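PDB 6EUG: beta-glucanase from Bacteroides thetaiotaomicron, which probably hydrolyses beta-1,3-galactosidic bonds of arabinogalactan, with this family 43 part of a longer protein holding glucoimidazole in its pocket. Local coordinates for residues H227-E232 against G251-I256; L235-A240 against M276-C281; R290-D295 against W301-N306; D314-G319 against F333-D338. One frame throughout, in Å; residues are numbered along the deposited sequence. Where two conformers were deposited one is given.

Interaction 1: H227-E232 against G251-I256; sequences HIYSSE and GKYIRI
Tyr253 makes the first touch across this contact, its CD2 lying 4.3 Å from the OH of Tyr229. The hydroxyl comes at the Tyr253 ring obliquely and is held by a hydrogen bond to Gln238, while the OH of Tyr253 bonds the carbonyl of Ala165, so the phenols are not polar partners. Two residues on, Arg255 supplies the strong link. Its CG stands between the backbone N and the carbonyl carbon (chi1 68°), and the bend at chi3 brings the guanidinium to Glu232, past the end of strand 225-231. Arg255 NE gives a bond of 2.9 Å to Glu232 OE2, and Arg255 NH2 one of 2.8 Å to Glu232 OE1, both within 10° of straight. The two planes are 17° apart, nearly coplanar, which suits a side-on, two-nitrogen salt bridge. Both carboxylate oxygens have second partners, Thr236 for OE1 and Gln238 for OE2, which probably hold the buried acid against rotation. The backbones never pair: strand 236-242 runs between them in a four-stranded antiparallel sheet, consistent with a blade of the family 43 propeller. Val202 of helix 200-205 packs against Tyr253, Glu232 and Arg255, and the carbonyls of Ile196 and Ala197, ending helix 190-197, receive the guanidinium.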
loop_
_atom_site.group_PDB
_atom_site.type_symbol
_atom_site.label_atom_id
_atom_site.label_comp_id
_atom_site.label_asym_id
_atom_site.label_seq_id
_atom_site.Cartn_x
_atom_site.Cartn_y
_atom_site.Cartn_z
ATOM N N HIS A 227 -4.499 3.745 -8.100
ATOM C CA HIS A 227 -4.657 2.727 -7.024
ATOM C C HIS A 227 -3.851 1.467 -7.454
ATOM O O HIS A 227 -4.144 0.846 -8.490
ATOM C CB HIS A 227 -6.145 2.458 -6.802
ATOM C CG HIS A 227 -6.466 1.376 -5.802
ATOM N ND1 HIS A 227 -7.546 0.528 -5.949
ATOM C CD2 HIS A 227 -5.850 1.008 -4.657
ATOM C CE1 HIS A 227 -7.580 -0.311 -4.924
ATOM N NE2 HIS A 227 -6.553 -0.042 -4.131
ATOM N N ILE A 228 -2.840 1.133 -6.657
ATOM C CA ILE A 228 -1.876 0.064 -6.940
ATOM C C ILE A 228 -2.133 -1.018 -5.881
ATOM O O ILE A 228 -2.111 -0.714 -4.687
ATOM C CB ILE A 228 -0.428 0.553 -6.870
ATOM C CG1 ILE A 228 -0.183 1.607 -7.981
ATOM C CG2 ILE A 228 0.531 -0.614 -7.111
ATOM C CD1 ILE A 228 1.000 2.497 -7.803
ATOM N N TYR A 229 -2.404 -2.244 -6.290
ATOM C CA TYR A 229 -2.789 -3.285 -5.302
ATOM C C TYR A 229 -2.420 -4.715 -5.670
ATOM O O TYR A 229 -2.310 -5.045 -6.848
ATOM C CB TYR A 229 -4.307 -3.189 -4.998
ATOM C CG TYR A 229 -5.168 -3.292 -6.274
ATOM C CD1 TYR A 229 -5.403 -2.157 -7.089
ATOM C CD2 TYR A 229 -5.676 -4.533 -6.723
ATOM C CE1 TYR A 229 -6.143 -2.265 -8.251
ATOM C CE2 TYR A 229 -6.420 -4.640 -7.884
ATOM C CZ TYR A 229 -6.615 -3.516 -8.682
ATOM O OH TYR A 229 -7.316 -3.635 -9.861
ATOM N N SER A 230 -2.258 -5.555 -4.637
ATOM C CA SER A 230 -2.048 -6.979 -4.812
ATOM C C SER A 230 -3.422 -7.632 -5.099
ATOM O O SER A 230 -4.374 -7.472 -4.336
ATOM C CB SER A 230 -1.376 -7.591 -3.576
ATOM O OG SER A 230 -0.131 -6.957 -3.289
ATOM N N SER A 231 -3.503 -8.357 -6.209
ATOM C CA SER A 231 -4.771 -8.923 -6.741
ATOM C C SER A 231 -4.642 -10.428 -7.069
ATOM O O SER A 231 -3.589 -11.023 -6.855
ATOM C CB SER A 231 -5.165 -8.161 -8.022
ATOM O OG SER A 231 -6.530 -8.366 -8.401
ATOM N N GLU A 232 -5.710 -11.052 -7.590
ATOM C CA GLU A 232 -5.643 -12.442 -8.037
ATOM C C GLU A 232 -5.062 -13.390 -6.935
ATOM O O GLU A 232 -4.048 -14.078 -7.134
ATOM C CB GLU A 232 -4.820 -12.508 -9.344
ATOM C CG GLU A 232 -5.279 -11.574 -10.457
ATOM C CD GLU A 232 -4.425 -11.562 -11.720
ATOM O OE1 GLU A 232 -3.745 -12.598 -12.059
ATOM O OE2 GLU A 232 -4.372 -10.469 -12.387
ATOM N N GLY A 251 -12.170 2.141 -14.951
ATOM C CA GLY A 251 -12.176 0.943 -15.790
ATOM C C GLY A 251 -10.871 0.666 -16.506
ATOM O O GLY A 251 -10.684 -0.435 -17.051
ATOM N N LYS A 252 -9.965 1.649 -16.513
ATOM C CA LYS A 252 -8.682 1.514 -17.189
ATOM C C LYS A 252 -7.667 1.002 -16.159
ATOM O O LYS A 252 -7.462 1.648 -15.109
ATOM C CB LYS A 252 -8.243 2.867 -17.775
ATOM C CG LYS A 252 -6.967 2.824 -18.588
ATOM C CD LYS A 252 -6.395 4.199 -18.906
ATOM C CE LYS A 252 -7.311 5.045 -19.744
ATOM N NZ LYS A 252 -6.511 6.141 -20.382
ATOM N N TYR A 253 -7.079 -0.163 -16.434
ATOM C CA TYR A 253 -6.082 -0.772 -15.542
ATOM C C TYR A 253 -5.176 -1.741 -16.270
ATOM O O TYR A 253 -5.560 -2.252 -17.329
ATOM C CB TYR A 253 -6.717 -1.497 -14.348
ATOM C CG TYR A 253 -7.439 -2.839 -14.571
ATOM C CD1 TYR A 253 -8.686 -2.892 -15.189
ATOM C CD2 TYR A 253 -6.889 -4.057 -14.086
ATOM C CE1 TYR A 253 -9.364 -4.099 -15.347
ATOM C CE2 TYR A 253 -7.553 -5.273 -14.239
ATOM C CZ TYR A 253 -8.798 -5.306 -14.861
ATOM O OH TYR A 253 -9.454 -6.529 -15.005
ATOM N N ILE A 254 -4.006 -2.012 -15.664
ATOM C CA ILE A 254 -3.064 -3.040 -16.156
ATOM C C ILE A 254 -2.773 -4.087 -15.049
ATOM O O ILE A 254 -3.011 -3.842 -13.850
ATOM C CB ILE A 254 -1.746 -2.454 -16.720
ATOM C CG1 ILE A 254 -0.888 -1.756 -15.630
ATOM C CG2 ILE A 254 -2.060 -1.552 -17.903
ATOM C CD1 ILE A 254 0.543 -1.414 -16.019
ATOM N N ARG A 255 -2.224 -5.226 -15.460
ATOM C CA ARG A 255 -1.753 -6.262 -14.542
ATOM C C ARG A 255 -0.271 -6.545 -14.861
ATOM O O ARG A 255 0.124 -6.604 -16.038
ATOM C CB ARG A 255 -2.641 -7.524 -14.629
ATOM C CG ARG A 255 -2.575 -8.332 -15.920
ATOM C CD ARG A 255 -3.616 -9.449 -15.956
ATOM N NE ARG A 255 -3.309 -10.604 -15.097
ATOM C CZ ARG A 255 -2.682 -11.717 -15.477
ATOM N NH1 ARG A 255 -2.249 -11.877 -16.719
ATOM N NH2 ARG A 255 -2.532 -12.708 -14.588
ATOM N N ILE A 256 0.547 -6.685 -13.822
ATOM C CA ILE A 256 1.986 -6.851 -13.979
ATOM C C ILE A 256 2.525 -7.919 -13.032
ATOM O O ILE A 256 1.961 -8.189 -11.953
ATOM C CB ILE A 256 2.780 -5.526 -13.797
ATOM C CG1 ILE A 256 2.478 -4.871 -12.420
ATOM C CG2 ILE A 256 2.474 -4.549 -14.940
ATOM C CD1 ILE A 256 3.377 -3.682 -12.097
#

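Interaction 2: L235-A240 against M276-C281; sequences LTLQIA and MITSGC
Leu237 and Met276 meet through terminal methyls because their strands lie too far apart to pair: the axes of 236-240 and 276-279 come no closer than 11.3 Å, at 146° between their directions. Side chains span that distance. Met276 leaves with CG anti to its backbone N (chi1 -176°) and turns at the last bond, which brings its CE 4.2 Å from Leu237 CD1. The same CE lies 4.5 Å from Ile239 CD1, reached in a quite different direction, so one methyl serves two residues of the facing strand. Leu237 CD1 also approaches Thr278 CG2, at 4.4 Å; the hydroxyl of that threonine is engaged by Asn262. These distances describe light, wholly apolar packing, and the summed buried surface is just 124 Å². Beyond Thr278, Ser279 OG bonds Gly280 O at 2.8 Å and also Gln320, a residue of the glucoimidazole pocket. At the start of the other segment Leu235 and Thr236 both face Ser231, a classic beta bulge. Strand 236-242 lies between 225-231 and 252-256 in one sheet, strand 273-279 between 265-270 and 290-294 in the next, consistent with neighbouring propeller blades; Ile228 adds to the cover of Met276, and Leu292 to that of Leu237.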
loop_
_atom_site.group_PDB
_atom_site.type_symbol
_atom_site.label_atom_id
_atom_site.label_comp_id
_atom_site.label_asym_id
_atom_site.label_seq_id
_atom_site.Cartn_x
_atom_site.Cartn_y
_atom_site.Cartn_z
ATOM N N LEU A 235 -1.421 -12.992 -6.090
ATOM C CA LEU A 235 -0.407 -13.471 -7.036
ATOM C C LEU A 235 0.127 -12.398 -8.017
ATOM O O LEU A 235 1.209 -12.561 -8.560
ATOM C CB LEU A 235 -0.922 -14.682 -7.829
ATOM C CG LEU A 235 -1.234 -15.945 -7.005
ATOM C CD1 LEU A 235 -2.188 -16.904 -7.694
ATOM C CD2 LEU A 235 0.037 -16.658 -6.631
ATOM N N THR A 236 -0.650 -11.356 -8.278
ATOM C CA THR A 236 -0.384 -10.447 -9.412
ATOM C C THR A 236 -0.653 -9.026 -8.959
ATOM O O THR A 236 -1.681 -8.788 -8.264
ATOM C CB THR A 236 -1.349 -10.808 -10.583
ATOM O OG1 THR A 236 -1.188 -12.204 -10.933
ATOM C CG2 THR A 236 -1.088 -9.936 -11.814
ATOM N N LEU A 237 0.216 -8.062 -9.336
ATOM C CA LEU A 237 -0.062 -6.637 -9.045
ATOM C C LEU A 237 -0.969 -6.042 -10.132
ATOM O O LEU A 237 -0.823 -6.383 -11.306
ATOM C CB LEU A 237 1.196 -5.793 -9.014
ATOM C CG LEU A 237 2.107 -5.911 -7.807
ATOM C CD1 LEU A 237 3.402 -5.205 -8.136
ATOM C CD2 LEU A 237 1.445 -5.297 -6.567
ATOM N N GLN A 238 -1.900 -5.167 -9.721
ATOM C CA GLN A 238 -2.689 -4.371 -10.679
ATOM C C GLN A 238 -2.564 -2.874 -10.386
ATOM O O GLN A 238 -2.359 -2.485 -9.219
ATOM C CB GLN A 238 -4.157 -4.844 -10.744
ATOM C CG GLN A 238 -4.320 -6.252 -11.320
ATOM C CD GLN A 238 -5.762 -6.765 -11.336
ATOM O OE1 GLN A 238 -6.697 -6.009 -11.014
ATOM N NE2 GLN A 238 -5.955 -8.064 -11.688
ATOM N N ILE A 239 -2.616 -2.050 -11.459
ATOM C CA ILE A 239 -2.539 -0.581 -11.378
ATOM C C ILE A 239 -3.764 -0.048 -12.093
ATOM O O ILE A 239 -3.904 -0.304 -13.294
ATOM C CB ILE A 239 -1.272 -0.016 -12.050
ATOM C CG1 ILE A 239 -0.023 -0.684 -11.455
ATOM C CG2 ILE A 239 -1.221 1.508 -11.922
ATOM C CD1 ILE A 239 1.313 -0.173 -11.995
ATOM N N ALA A 240 -4.624 0.666 -11.349
ATOM C CA ALA A 240 -5.943 1.147 -11.830
ATOM C C ALA A 240 -6.071 2.674 -11.723
ATOM O O ALA A 240 -5.890 3.258 -10.647
ATOM C CB ALA A 240 -7.062 0.484 -11.046
ATOM N N MET A 276 9.165 1.437 -7.974
ATOM C CA MET A 276 8.309 0.806 -6.955
ATOM C C MET A 276 9.101 -0.266 -6.186
ATOM O O MET A 276 9.829 -1.074 -6.785
ATOM C CB MET A 276 7.076 0.180 -7.632
ATOM C CG MET A 276 6.061 -0.436 -6.691
ATOM S SD MET A 276 4.361 -0.506 -7.310
ATOM C CE MET A 276 4.476 -1.183 -8.971
ATOM N N ILE A 277 8.941 -0.265 -4.868
ATOM C CA ILE A 277 9.542 -1.281 -3.977
ATOM C C ILE A 277 8.418 -2.131 -3.414
ATOM O O ILE A 277 7.403 -1.599 -2.942
ATOM C CB ILE A 277 10.443 -0.679 -2.854
ATOM C CG1 ILE A 277 11.619 0.079 -3.489
ATOM C CG2 ILE A 277 10.908 -1.757 -1.868
ATOM C CD1 ILE A 277 12.524 0.832 -2.524
ATOM N N THR A 278 8.644 -3.447 -3.444
ATOM C CA THR A 278 7.707 -4.429 -2.918
ATOM C C THR A 278 8.410 -5.467 -2.056
ATOM O O THR A 278 9.652 -5.588 -2.097
ATOM C CB THR A 278 6.960 -5.121 -4.076
ATOM O OG1 THR A 278 7.908 -5.746 -4.952
ATOM C CG2 THR A 278 6.172 -4.122 -4.901
ATOM N N SER A 279 7.615 -6.216 -1.274
ATOM C CA SER A 279 8.089 -7.427 -0.594
ATOM C C SER A 279 7.568 -8.659 -1.335
ATOM O O SER A 279 6.691 -8.561 -2.183
ATOM C CB SER A 279 7.572 -7.484 0.884
ATOM O OG SER A 279 6.178 -7.751 0.937
ATOM N N GLY A 280 8.089 -9.831 -0.981
ATOM C CA GLY A 280 7.398 -11.078 -1.302
ATOM C C GLY A 280 6.255 -11.367 -0.333
ATOM O O GLY A 280 5.860 -10.503 0.485
ATOM N N CYS A 281 5.737 -12.590 -0.421
ATOM C CA CYS A 281 4.556 -13.031 0.335
ATOM C C CYS A 281 4.941 -14.154 1.296
ATOM O O CYS A 281 4.903 -15.334 0.932
ATOM C CB CYS A 281 3.441 -13.503 -0.628
ATOM S SG CYS A 281 1.798 -13.523 0.111
#

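Interaction 3: R290-D295 against W301-N306; sequences RLLTAD and WKQLPN
Ala294 presses its methyl into the face of Trp301, where CB stands 3.4 Å from the centroid of the five-membered ring and 11° off its normal, a close CH-pi contact. With CG anti to the carbonyl carbon (chi1 -69°), the indole turns back over strand 290-294, and its NE1 is tied to the carbonyl of Met297. The six-membered ring carries the cover further along: its CE3 comes to 3.9 Å from Leu292 CB, while Leu292 O lies at the ring edge. Leu292 continues the relief on this face, its CD2 set against Gln303 CG at 4.0 Å. Beyond it, the amide of Gln303 lies beside the aliphatic start of Arg290, NE2 to CG 3.7 Å, while the guanidinium leads away to Asn262 and Gly260. On the other face, Leu304 fills the hollow between two residues of strand 290-294. Its CD1 lies 3.7 Å from Thr293 CG2, and its CD2 is 4.0 Å from Leu291 CD2. Three backbone bonds hold the pair in register. Thr293 and Lys302 exchange two, whereas Leu304 N gives one of 2.7 Å to Leu291 O without a return: Leu291 N is buried with no partner in the model. Antiparallel pairing across a short connection makes this a beta hairpin, the last two strands of a four-stranded sheet, consistent with the outer part of a blade in the five-bladed propeller of family 43.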
loop_
_atom_site.group_PDB
_atom_site.type_symbol
_atom_site.label_atom_id
_atom_site.label_comp_id
_atom_site.label_asym_id
_atom_site.label_seq_id
_atom_site.Cartn_x
_atom_site.Cartn_y
_atom_site.Cartn_z
ATOM N N ARG A 290 12.048 -6.305 -3.561
ATOM C CA ARG A 290 12.183 -6.208 -5.011
ATOM C C ARG A 290 12.109 -4.716 -5.405
ATOM O O ARG A 290 11.393 -3.909 -4.736
ATOM C CB ARG A 290 11.049 -6.976 -5.734
ATOM C CG ARG A 290 10.921 -8.469 -5.351
ATOM C CD ARG A 290 9.952 -8.771 -4.226
ATOM N NE ARG A 290 9.902 -10.212 -3.998
ATOM C CZ ARG A 290 9.037 -11.076 -4.526
ATOM N NH1 ARG A 290 8.058 -10.692 -5.341
ATOM N NH2 ARG A 290 9.170 -12.358 -4.221
ATOM N N LEU A 291 12.824 -4.369 -6.477
ATOM C CA LEU A 291 12.719 -3.056 -7.142
ATOM C C LEU A 291 12.094 -3.219 -8.529
ATOM O O LEU A 291 12.568 -4.031 -9.323
ATOM C CB LEU A 291 14.086 -2.387 -7.269
ATOM C CG LEU A 291 14.148 -1.002 -7.903
ATOM C CD1 LEU A 291 13.332 -0.018 -7.056
ATOM C CD2 LEU A 291 15.581 -0.519 -8.057
ATOM N N LEU A 292 11.036 -2.446 -8.803
ATOM C CA LEU A 292 10.339 -2.476 -10.086
ATOM C C LEU A 292 10.395 -1.085 -10.733
ATOM O O LEU A 292 10.363 -0.078 -10.017
ATOM C CB LEU A 292 8.916 -2.945 -9.933
ATOM C CG LEU A 292 8.639 -4.102 -8.920
ATOM C CD1 LEU A 292 7.145 -4.329 -8.752
ATOM C CD2 LEU A 292 9.304 -5.404 -9.365
ATOM N N THR A 293 10.476 -1.025 -12.061
ATOM C CA THR A 293 10.551 0.276 -12.770
ATOM C C THR A 293 9.782 0.302 -14.096
ATOM O O THR A 293 9.644 -0.750 -14.789
ATOM C CB THR A 293 12.026 0.708 -12.953
ATOM O OG1 THR A 293 12.148 2.062 -13.432
ATOM C CG2 THR A 293 12.758 -0.232 -13.929
ATOM N N ALA A 294 9.306 1.505 -14.444
ATOM C CA ALA A 294 8.681 1.798 -15.731
ATOM C C ALA A 294 8.924 3.245 -16.166
ATOM O O ALA A 294 9.183 4.137 -15.314
ATOM C CB ALA A 294 7.179 1.524 -15.708
ATOM N N ASP A 295 8.815 3.481 -17.471
ATOM C CA ASP A 295 8.848 4.862 -18.024
ATOM C C ASP A 295 7.488 5.486 -18.315
ATOM O O ASP A 295 7.423 6.608 -18.861
ATOM C CB ASP A 295 9.769 4.938 -19.272
ATOM C CG ASP A 295 11.255 4.640 -18.947
ATOM O OD1 ASP A 295 11.681 4.739 -17.792
ATOM O OD2 ASP A 295 12.018 4.283 -19.871
ATOM N N TRP A 301 6.493 -2.798 -17.174
ATOM C CA TRP A 301 7.380 -2.742 -16.010
ATOM C C TRP A 301 8.460 -3.867 -16.037
ATOM O O TRP A 301 8.250 -4.931 -16.638
ATOM C CB TRP A 301 6.572 -2.840 -14.707
ATOM C CG TRP A 301 5.686 -1.604 -14.379
ATOM C CD1 TRP A 301 4.555 -1.161 -15.028
ATOM C CD2 TRP A 301 5.934 -0.682 -13.342
ATOM N NE1 TRP A 301 4.078 -0.007 -14.416
ATOM C CE2 TRP A 301 4.929 0.322 -13.405
ATOM C CE3 TRP A 301 6.960 -0.560 -12.379
ATOM C CZ2 TRP A 301 4.888 1.389 -12.494
ATOM C CZ3 TRP A 301 6.919 0.497 -11.499
ATOM C CH2 TRP A 301 5.901 1.471 -11.570
ATOM N N LYS A 302 9.594 -3.589 -15.367
ATOM C CA LYS A 302 10.782 -4.463 -15.301
ATOM C C LYS A 302 11.193 -4.662 -13.849
ATOM O O LYS A 302 11.046 -3.735 -13.041
ATOM C CB LYS A 302 12.031 -3.840 -16.006
ATOM C CG LYS A 302 11.869 -3.357 -17.428
ATOM C CD LYS A 302 13.185 -3.228 -18.158
ATOM C CE LYS A 302 13.911 -1.929 -17.918
ATOM N NZ LYS A 302 14.500 -1.430 -19.210
ATOM N N GLN A 303 11.716 -5.845 -13.525
ATOM C CA GLN A 303 12.195 -6.155 -12.195
ATOM C C GLN A 303 13.717 -6.052 -12.118
ATOM O O GLN A 303 14.442 -6.650 -12.957
ATOM C CB GLN A 303 11.711 -7.543 -11.755
ATOM C CG GLN A 303 12.211 -7.949 -10.361
ATOM C CD GLN A 303 11.545 -9.204 -9.830
ATOM O OE1 GLN A 303 10.646 -9.762 -10.477
ATOM N NE2 GLN A 303 11.987 -9.661 -8.650
ATOM N N LEU A 304 14.193 -5.284 -11.137
ATOM C CA LEU A 304 15.623 -5.084 -10.827
ATOM C C LEU A 304 16.052 -5.721 -9.483
ATOM O O LEU A 304 15.192 -6.178 -8.693
ATOM C CB LEU A 304 15.936 -3.571 -10.842
ATOM C CG LEU A 304 16.173 -2.839 -12.190
ATOM C CD1 LEU A 304 15.059 -3.033 -13.213
ATOM C CD2 LEU A 304 16.296 -1.354 -11.917
ATOM N N PRO A 305 17.398 -5.791 -9.214
ATOM C CA PRO A 305 17.822 -6.410 -7.938
ATOM C C PRO A 305 17.360 -5.663 -6.687
ATOM O O PRO A 305 17.046 -4.459 -6.779
ATOM C CB PRO A 305 19.344 -6.398 -8.027
ATOM C CG PRO A 305 19.624 -6.418 -9.524
ATOM C CD PRO A 305 18.560 -5.503 -10.084
ATOM N N ASN A 306 17.354 -6.395 -5.552
ATOM C CA ASN A 306 16.991 -5.872 -4.212
ATOM C C ASN A 306 17.671 -4.519 -4.014
ATOM O O ASN A 306 18.881 -4.426 -4.140
ATOM C CB ASN A 306 17.439 -6.876 -3.122
ATOM C CG ASN A 306 17.138 -6.433 -1.676
ATOM O OD1 ASN A 306 16.548 -5.380 -1.409
ATOM N ND2 ASN A 306 17.540 -7.287 -0.722
#

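Interaction 4: D314-G319 against F333-D338; sequences DKTFGG and FFFMAD
Gly319 and Asp338 form the tight end of this contact: Gly319 CA lies 3.1 Å from Asp338 O, and the two CA atoms are 5.4 Å apart. No hydrogen bond crosses the contact. The approach is made by backbone alone: the side chain of Asp338 leaves the backbone away from the loop, and its OD1 accepts a bond from the backbone N of Gly47. The loop is shaped by its own bonds, Gly318 N to Lys315 O at 3.0 Å and Gly319 N to Thr316 O at 2.9 Å. Positive phi angles at Thr316, Phe317 and Gly318 make these two overlapping type I' turns, which deliver the chain to strand 320-327. That strand runs antiparallel to 332-339 in a sheet consistent with one blade of the family 43 propeller, and it opens with Gln320, which lines the glucoimidazole pocket. Farther from the glycine the packing slackens. Phe335, with CG anti to its backbone N (chi1 175°), extends its ring toward the loop, yet Thr316 CG2 reaches its CZ only obliquely at 4.3 Å, and the threonine hydroxyl bonds the carbonyl of Asn287. Phe317 packs instead on Leu353 and Cys308. Gly318 is partly exposed, as are Asp314 and Lys315, whose side chains are only partly modelled, consistent with mobility.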
loop_
_atom_site.group_PDB
_atom_site.type_symbol
_atom_site.label_atom_id
_atom_site.label_comp_id
_atom_site.label_asym_id
_atom_site.label_seq_id
_atom_site.Cartn_x
_atom_site.Cartn_y
_atom_site.Cartn_z
ATOM N N ASP A 314 19.306 -8.863 2.805
ATOM C CA ASP A 314 18.538 -10.045 2.379
ATOM C C ASP A 314 17.168 -10.199 3.051
ATOM O O ASP A 314 16.312 -10.923 2.522
ATOM C CB ASP A 314 19.336 -11.356 2.578
ATOM N N LYS A 315 16.962 -9.543 4.200
ATOM C CA LYS A 315 15.690 -9.574 4.899
ATOM C C LYS A 315 15.103 -8.167 5.039
ATOM O O LYS A 315 14.297 -7.916 5.939
ATOM C CB LYS A 315 15.869 -10.281 6.270
ATOM C CG LYS A 315 16.034 -11.821 6.214
ATOM C CD LYS A 315 17.480 -12.276 6.175
ATOM N N THR A 316 15.490 -7.246 4.143
ATOM C CA THR A 316 15.015 -5.861 4.169
ATOM C C THR A 316 15.202 -5.232 5.590
ATOM O O THR A 316 14.328 -4.542 6.137
ATOM C CB THR A 316 13.549 -5.774 3.644
ATOM O OG1 THR A 316 13.391 -6.578 2.474
ATOM C CG2 THR A 316 13.132 -4.337 3.292
ATOM N N PHE A 317 16.359 -5.517 6.205
ATOM C CA PHE A 317 16.702 -4.984 7.537
ATOM C C PHE A 317 15.709 -5.397 8.654
ATOM O O PHE A 317 15.588 -4.717 9.676
ATOM C CB PHE A 317 16.877 -3.456 7.466
ATOM C CG PHE A 317 17.792 -2.985 6.337
ATOM C CD1 PHE A 317 19.110 -3.466 6.216
ATOM C CD2 PHE A 317 17.362 -2.033 5.428
ATOM C CE1 PHE A 317 19.943 -3.011 5.213
ATOM C CE2 PHE A 317 18.200 -1.586 4.404
ATOM C CZ PHE A 317 19.489 -2.071 4.302
ATOM N N GLY A 318 15.017 -6.517 8.446
ATOM C CA GLY A 318 13.983 -7.050 9.358
ATOM C C GLY A 318 12.609 -6.391 9.159
ATOM O O GLY A 318 11.722 -6.581 9.967
ATOM N N GLY A 319 12.472 -5.606 8.083
ATOM C CA GLY A 319 11.245 -4.852 7.792
ATOM C C GLY A 319 10.451 -5.289 6.550
ATOM O O GLY A 319 10.831 -6.242 5.825
ATOM N N PHE A 333 14.086 11.723 -1.248
ATOM C CA PHE A 333 13.078 10.670 -1.011
ATOM C C PHE A 333 13.497 9.824 0.166
ATOM O O PHE A 333 14.724 9.600 0.356
ATOM C CB PHE A 333 12.904 9.771 -2.272
ATOM C CG PHE A 333 12.510 10.529 -3.499
ATOM C CD1 PHE A 333 13.478 11.074 -4.360
ATOM C CD2 PHE A 333 11.166 10.681 -3.831
ATOM C CE1 PHE A 333 13.102 11.795 -5.480
ATOM C CE2 PHE A 333 10.796 11.402 -4.969
ATOM C CZ PHE A 333 11.769 11.937 -5.794
ATOM N N PHE A 334 12.519 9.384 0.975
ATOM C CA PHE A 334 12.770 8.518 2.154
ATOM C C PHE A 334 11.893 7.288 2.164
ATOM O O PHE A 334 10.705 7.376 1.869
ATOM C CB PHE A 334 12.604 9.344 3.473
ATOM C CG PHE A 334 13.501 10.544 3.482
ATOM C CD1 PHE A 334 13.152 11.685 2.751
ATOM C CD2 PHE A 334 14.761 10.488 4.080
ATOM C CE1 PHE A 334 14.030 12.761 2.642
ATOM C CE2 PHE A 334 15.634 11.580 4.005
ATOM C CZ PHE A 334 15.276 12.717 3.271
ATOM N N PHE A 335 12.525 6.148 2.475
ATOM C CA PHE A 335 11.904 4.824 2.529
ATOM C C PHE A 335 11.337 4.598 3.927
ATOM O O PHE A 335 12.073 4.766 4.917
ATOM C CB PHE A 335 12.955 3.757 2.181
ATOM C CG PHE A 335 12.481 2.328 2.313
ATOM C CD1 PHE A 335 11.564 1.794 1.397
ATOM C CD2 PHE A 335 13.016 1.487 3.294
ATOM C CE1 PHE A 335 11.162 0.472 1.470
ATOM C CE2 PHE A 335 12.640 0.146 3.361
ATOM C CZ PHE A 335 11.697 -0.357 2.456
ATOM N N MET A 336 10.051 4.269 4.004
ATOM C CA MET A 336 9.354 3.928 5.252
ATOM C C MET A 336 8.949 2.456 5.216
ATOM O O MET A 336 8.361 1.970 4.224
ATOM C CB MET A 336 8.099 4.801 5.454
ATOM C CG MET A 336 8.368 6.290 5.616
ATOM S SD MET A 336 6.884 7.299 5.617
ATOM C CE MET A 336 5.876 6.479 6.856
ATOM N N ALA A 337 9.235 1.762 6.321
ATOM C CA ALA A 337 8.880 0.366 6.481
ATOM C C ALA A 337 8.390 0.092 7.897
ATOM O O ALA A 337 8.674 0.873 8.814
ATOM C CB ALA A 337 10.075 -0.540 6.166
ATOM N N ASP A 338 7.681 -1.037 8.052
ATOM C CA ASP A 338 7.260 -1.591 9.362
ATOM C C ASP A 338 8.202 -2.712 9.792
ATOM O O ASP A 338 8.678 -3.484 8.925
ATOM C CB ASP A 338 5.834 -2.126 9.268
ATOM C CG ASP A 338 4.845 -1.028 8.995
ATOM O OD1 ASP A 338 4.628 -0.159 9.905
ATOM O OD2 ASP A 338 4.289 -1.029 7.878
#

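How the interactions relate
Interactions 1, 2 and 4 are buried, whereas interaction 3 reaches the surface through Lys302, Gln303 and Pro305. Interactions 1 and 2 share the sheet from strand 215-219 to strand 252-256, where Tyr229 OH and Gln238 OE1 lie 2.7 Å apart. Interaction 2 crosses to the sheet from 265-270 to 302-304, whose outer half is interaction 3; Met276 O and Leu292 N, 2.7 Å apart, join these two. Trp301 also packs on Ile254 and Ile256 of interaction 1. Interaction 4, where a loop meets a strand of the following sheet, touches interaction 2 only lightly, through Ile277 and Phe335. The chemistry changes accordingly: an ion pair within one sheet, methyl contacts between sheets, backbone pairing in the hairpin, a loop-to-strand approach near the pocket.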